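Local atomic coordinates of beta-catenin homolog sys-1 (Caenorhabditis elegans, PDB entry 3C2G), a protein that acts as a transcriptional coregulator in the Wnt asymmetry pathway, binding the TCF factor POP-1 directly and activating or repressing target genes. Residues I84-R87 with F88-P92; I143-C146 with I147-V151. All blocks are in the same frame, centred on the assembly; numbering follows the deposited sequence.

Contact 1. Residues I84-R87 with F88-P92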
loop_
_atom_site.group_PDB
_atom_site.type_symbol
_atom_site.label_atom_id
_atom_site.label_comp_id
_atom_site.label_asym_id
_atom_site.label_seq_id
_atom_site.Cartn_x
_atom_site.Cartn_y
_atom_site.Cartn_z
ATOM N N ILE A 84 14.735 7.993 36.143
ATOM C CA ILE A 84 14.451 6.726 36.798
ATOM C C ILE A 84 13.382 6.016 35.976
ATOM O O ILE A 84 13.554 4.865 35.572
ATOM C CB ILE A 84 13.970 6.928 38.266
ATOM C CG1 ILE A 84 15.141 7.328 39.175
ATOM C CG2 ILE A 84 13.300 5.664 38.796
ATOM C CD1 ILE A 84 14.711 8.060 40.458
ATOM N N LEU A 85 12.288 6.716 35.705
ATOM C CA LEU A 85 11.194 6.140 34.930
ATOM C C LEU A 85 11.665 5.583 33.588
ATOM O O LEU A 85 11.289 4.475 33.215
ATOM C CB LEU A 85 10.075 7.163 34.731
ATOM C CG LEU A 85 8.854 6.738 33.913
ATOM C CD1 LEU A 85 8.172 5.458 34.441
ATOM C CD2 LEU A 85 7.877 7.893 33.878
ATOM N N ARG A 86 12.494 6.349 32.881
ATOM C CA ARG A 86 13.041 5.908 31.609
ATOM C C ARG A 86 13.775 4.590 31.771
ATOM O O ARG A 86 13.591 3.667 30.981
ATOM C CB ARG A 86 13.973 6.965 31.014
ATOM C CG ARG A 86 14.570 6.579 29.658
ATOM C CD ARG A 86 15.363 7.714 29.015
ATOM N NE ARG A 86 16.546 8.031 29.802
ATOM C CZ ARG A 86 17.708 7.396 29.704
ATOM N NH1 ARG A 86 17.851 6.398 28.835
ATOM N NH2 ARG A 86 18.726 7.755 30.484
ATOM N N ARG A 87 14.587 4.503 32.819
ATOM C CA ARG A 87 15.374 3.309 33.081
ATOM C C ARG A 87 14.510 2.077 33.346
ATOM O O ARG A 87 14.837 0.972 32.896
ATOM C CB ARG A 87 16.382 3.578 34.198
ATOM C CG ARG A 87 17.494 4.521 33.731
ATOM C CD ARG A 87 18.460 4.939 34.829
ATOM N NE ARG A 87 19.828 4.789 34.330
ATOM C CZ ARG A 87 20.550 5.760 33.783
ATOM N NH1 ARG A 87 20.067 6.988 33.687
ATOM N NH2 ARG A 87 21.769 5.497 33.344
ATOM N N PHE A 88 13.385 2.284 34.028
ATOM C CA PHE A 88 12.388 1.235 34.244
ATOM C C PHE A 88 11.805 0.669 32.953
ATOM O O PHE A 88 11.264 -0.434 32.946
ATOM C CB PHE A 88 11.227 1.773 35.085
ATOM C CG PHE A 88 11.503 1.815 36.556
ATOM C CD1 PHE A 88 12.802 1.713 37.050
ATOM C CD2 PHE A 88 10.452 1.982 37.458
ATOM C CE1 PHE A 88 13.048 1.756 38.409
ATOM C CE2 PHE A 88 10.688 2.030 38.833
ATOM C CZ PHE A 88 11.990 1.914 39.310
ATOM N N THR A 89 11.892 1.424 31.867
ATOM C CA THR A 89 11.267 1.001 30.618
ATOM C C THR A 89 12.203 0.210 29.698
ATOM O O THR A 89 11.743 -0.404 28.732
ATOM C CB THR A 89 10.627 2.184 29.858
ATOM O OG1 THR A 89 11.626 3.165 29.575
ATOM C CG2 THR A 89 9.515 2.816 30.686
ATOM N N PHE A 90 13.501 0.207 29.992
ATOM C CA PHE A 90 14.429 -0.605 29.200
ATOM C C PHE A 90 15.289 -1.581 29.995
ATOM O O PHE A 90 15.842 -2.513 29.416
ATOM C CB PHE A 90 15.296 0.255 28.263
ATOM C CG PHE A 90 16.329 1.093 28.964
ATOM C CD1 PHE A 90 17.516 0.529 29.423
ATOM C CD2 PHE A 90 16.135 2.459 29.122
ATOM C CE1 PHE A 90 18.480 1.307 30.060
ATOM C CE2 PHE A 90 17.094 3.246 29.751
ATOM C CZ PHE A 90 18.273 2.665 30.223
ATOM N N LEU A 91 15.414 -1.367 31.301
ATOM C CA LEU A 91 16.230 -2.251 32.133
ATOM C C LEU A 91 15.675 -3.684 32.113
ATOM O O LEU A 91 14.491 -3.893 32.396
ATOM C CB LEU A 91 16.306 -1.717 33.561
ATOM C CG LEU A 91 17.682 -1.451 34.177
ATOM C CD1 LEU A 91 18.601 -0.657 33.250
ATOM C CD2 LEU A 91 17.498 -0.693 35.486
ATOM N N PRO A 92 16.524 -4.672 31.755
ATOM C CA PRO A 92 16.076 -6.065 31.656
ATOM C C PRO A 92 15.473 -6.588 32.958
ATOM O O PRO A 92 14.415 -7.223 32.926
ATOM C CB PRO A 92 17.360 -6.829 31.309
ATOM C CG PRO A 92 18.233 -5.812 30.681
ATOM C CD PRO A 92 17.949 -4.537 31.410
#
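Arg87 O is gripped by two backbone amides, Leu91 N at 2.9 Å, nearly in line with the C=O bond, and Phe90 N at 3.3 Å, standing well above the carbonyl plane. They lie where helix 71-90 gives way to the loop, in the all-helical armadillo domain, and bonds of three- and four-residue spacing mix here. Arg86 O likewise receives Thr89 N, at 3.0 Å. Thr89 OG1, set between the backbone N and the carbonyl carbon (chi1 59°), also turns back to donate to Arg86 O, although the modelled length is doubtfully short.

On the buried side Ile84 and Phe88 run side by side. Ile84 CG2 lies over one ring face, shifted toward the rim, in a CH-pi contact 4.2 Å from the ring centroid; Ile54 of helix 47-62 touches both side chains. Replacing Phe88 with alanine would probably leave Ile84 CG2 without the face it rests on and open a gap toward Ile54 and Leu55.

One face of the Phe90 ring lies over Arg87 O. The Arg86 guanidinium is tilted 31° from the ring, and its NH1 comes to 3.4 Å from Phe90 CE2. Both arginines form salt bridges to Asp83, one turn earlier, while the aliphatic part of Arg87 follows the aromatic side chain, its CG 4.0 Å from Phe90 CZ.

Contact 2. Residues I143-C146 with I147-V151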
loop_
_atom_site.group_PDB
_atom_site.type_symbol
_atom_site.label_atom_id
_atom_site.label_comp_id
_atom_site.label_asym_id
_atom_site.label_seq_id
_atom_site.Cartn_x
_atom_site.Cartn_y
_atom_site.Cartn_z
ATOM N N ILE A 143 10.606 7.804 26.831
ATOM C CA ILE A 143 9.828 6.876 27.643
ATOM C C ILE A 143 8.687 6.276 26.813
ATOM O O ILE A 143 8.464 5.065 26.844
ATOM C CB ILE A 143 9.295 7.580 28.928
ATOM C CG1 ILE A 143 10.429 7.761 29.948
ATOM C CG2 ILE A 143 8.117 6.832 29.532
ATOM C CD1 ILE A 143 10.178 8.898 30.957
ATOM N N PHE A 144 7.978 7.129 26.070
ATOM C CA PHE A 144 6.957 6.676 25.131
ATOM C C PHE A 144 7.550 5.747 24.086
ATOM O O PHE A 144 7.029 4.670 23.844
ATOM C CB PHE A 144 6.318 7.858 24.433
ATOM C CG PHE A 144 5.228 8.500 25.213
ATOM C CD1 PHE A 144 4.061 7.814 25.489
ATOM C CD2 PHE A 144 5.350 9.811 25.647
ATOM C CE1 PHE A 144 3.031 8.420 26.215
ATOM C CE2 PHE A 144 4.319 10.428 26.366
ATOM C CZ PHE A 144 3.159 9.727 26.649
ATOM N N ASN A 145 8.662 6.165 23.493
ATOM C CA ASN A 145 9.367 5.344 22.528
ATOM C C ASN A 145 9.757 3.989 23.094
ATOM O O ASN A 145 9.542 2.982 22.452
ATOM C CB ASN A 145 10.594 6.070 21.968
ATOM C CG ASN A 145 11.263 5.293 20.846
ATOM O OD1 ASN A 145 10.694 5.118 19.769
ATOM N ND2 ASN A 145 12.469 4.806 21.102
ATOM N N CYS A 146 10.309 3.961 24.302
ATOM C CA CYS A 146 10.717 2.699 24.924
ATOM C C CYS A 146 9.571 1.741 25.216
ATOM O O CYS A 146 9.701 0.544 24.984
ATOM C CB CYS A 146 11.468 2.956 26.213
ATOM S SG CYS A 146 13.151 3.438 25.952
ATOM N N ILE A 147 8.459 2.258 25.735
ATOM C CA ILE A 147 7.296 1.410 26.007
ATOM C C ILE A 147 6.674 0.887 24.709
ATOM O O ILE A 147 6.349 -0.296 24.606
ATOM C CB ILE A 147 6.218 2.123 26.849
ATOM C CG1 ILE A 147 6.786 2.553 28.204
ATOM C CG2 ILE A 147 5.020 1.209 27.072
ATOM C CD1 ILE A 147 5.884 3.511 28.953
ATOM N N ILE A 148 6.525 1.768 23.720
ATOM C CA ILE A 148 5.894 1.392 22.458
ATOM C C ILE A 148 6.754 0.421 21.651
ATOM O O ILE A 148 6.236 -0.509 21.052
ATOM C CB ILE A 148 5.485 2.620 21.615
ATOM C CG1 ILE A 148 4.346 3.359 22.311
ATOM C CG2 ILE A 148 5.057 2.190 20.211
ATOM C CD1 ILE A 148 4.100 4.752 21.800
HETATM N N MSE A 149 8.064 0.623 21.655
HETATM C CA MSE A 149 8.944 -0.290 20.946
HETATM C C MSE A 149 9.219 -1.526 21.785
HETATM O O MSE A 149 9.571 -2.572 21.254
HETATM C CB MSE A 149 10.258 0.392 20.550
HETATM C CG MSE A 149 10.122 1.572 19.562
HETATM SE SE MSE A 149 8.900 1.293 18.028
HETATM C CE MSE A 149 9.698 -0.331 17.241
ATOM N N GLY A 150 9.027 -1.416 23.093
ATOM C CA GLY A 150 9.487 -2.451 24.006
ATOM C C GLY A 150 8.506 -3.539 24.381
ATOM O O GLY A 150 8.835 -4.716 24.293
ATOM N N VAL A 151 7.309 -3.159 24.815
ATOM C CA VAL A 151 6.389 -4.142 25.393
ATOM C C VAL A 151 5.867 -5.119 24.344
ATOM O O VAL A 151 5.306 -4.722 23.321
ATOM C CB VAL A 151 5.229 -3.505 26.224
ATOM C CG1 VAL A 151 5.778 -2.598 27.305
ATOM C CG2 VAL A 151 4.266 -2.734 25.346
#
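Ile143 and Ile147 share the torsions that line them up: chi1 of -75° in the first and -60° in the second sets each CG1 anti to the carbonyl carbon and each CG2 anti to the backbone N. One turn apart on the helix, the two side chains thus lie alongside each other, pointing the same way. The nearly extended chi2 of Ile147 carries its CD1 back along the helix, to 4.0 Å from Ile143 CG2. On the way Ile147 CG1 passes Ile143 O at 3.3 Å, and the same oxygen takes the bond from Ile147 N. Ile148 likewise brings its CG1 to 3.4 Å from Phe144 O, the acceptor of its own amide N.

These are the closing turns of helix 134-150, a long helix of the armadillo domain packed among its neighbours in the stack. Ile143 and Ile147 face helix 71-90, Phe144 and Ile147 press on Phe160 of helix 154-164, and Ile148 meets Ile192 and Phe196 of helix 189-198.

Asn145, which also touches Ile192, is followed one turn on by the exposed Met149, a selenomethionine. Their side chains cross at a slant, and Asn145 OD1 stands 3.6 Å from Met149 CG. Bends at chi2 and chi3 then lead the selenium end away from the asparagine. Asn145 O accepts Met149 N at 2.9 Å. One residue further the pattern frays: Gly150 N approaches Cys146 O at 2.8 Å, but the bond is strongly bent and weak. Val151, the first residue to leave helical geometry, still donates its N to Ile147 O at 3.0 Å.

In the fold
Contacts 1 and 2 are the closing turns of two helices, 71-90 and 134-150, that pack against each other, with centres about 10 Å apart. Small and branched side chains make much of the join, with Arg86 reaching Gln139 and Gln142 beside them. Thr89 touches two residues of contact 2: its OG1 is 3.4 Å from Cys146 CB, and its CG2 lies 3.7 Å from Ile147 CG1. One turn back, Ile143 CG1 packs on the backbone of contact 1, 3.6 Å from Arg86 CA, and Ile143 CD1 meets Leu85 CD2 at 3.9 Å. Val101 of helix 98-103 touches Leu85 and Thr89 from contact 1 and Ile147 from contact 2, so this short helix borders both.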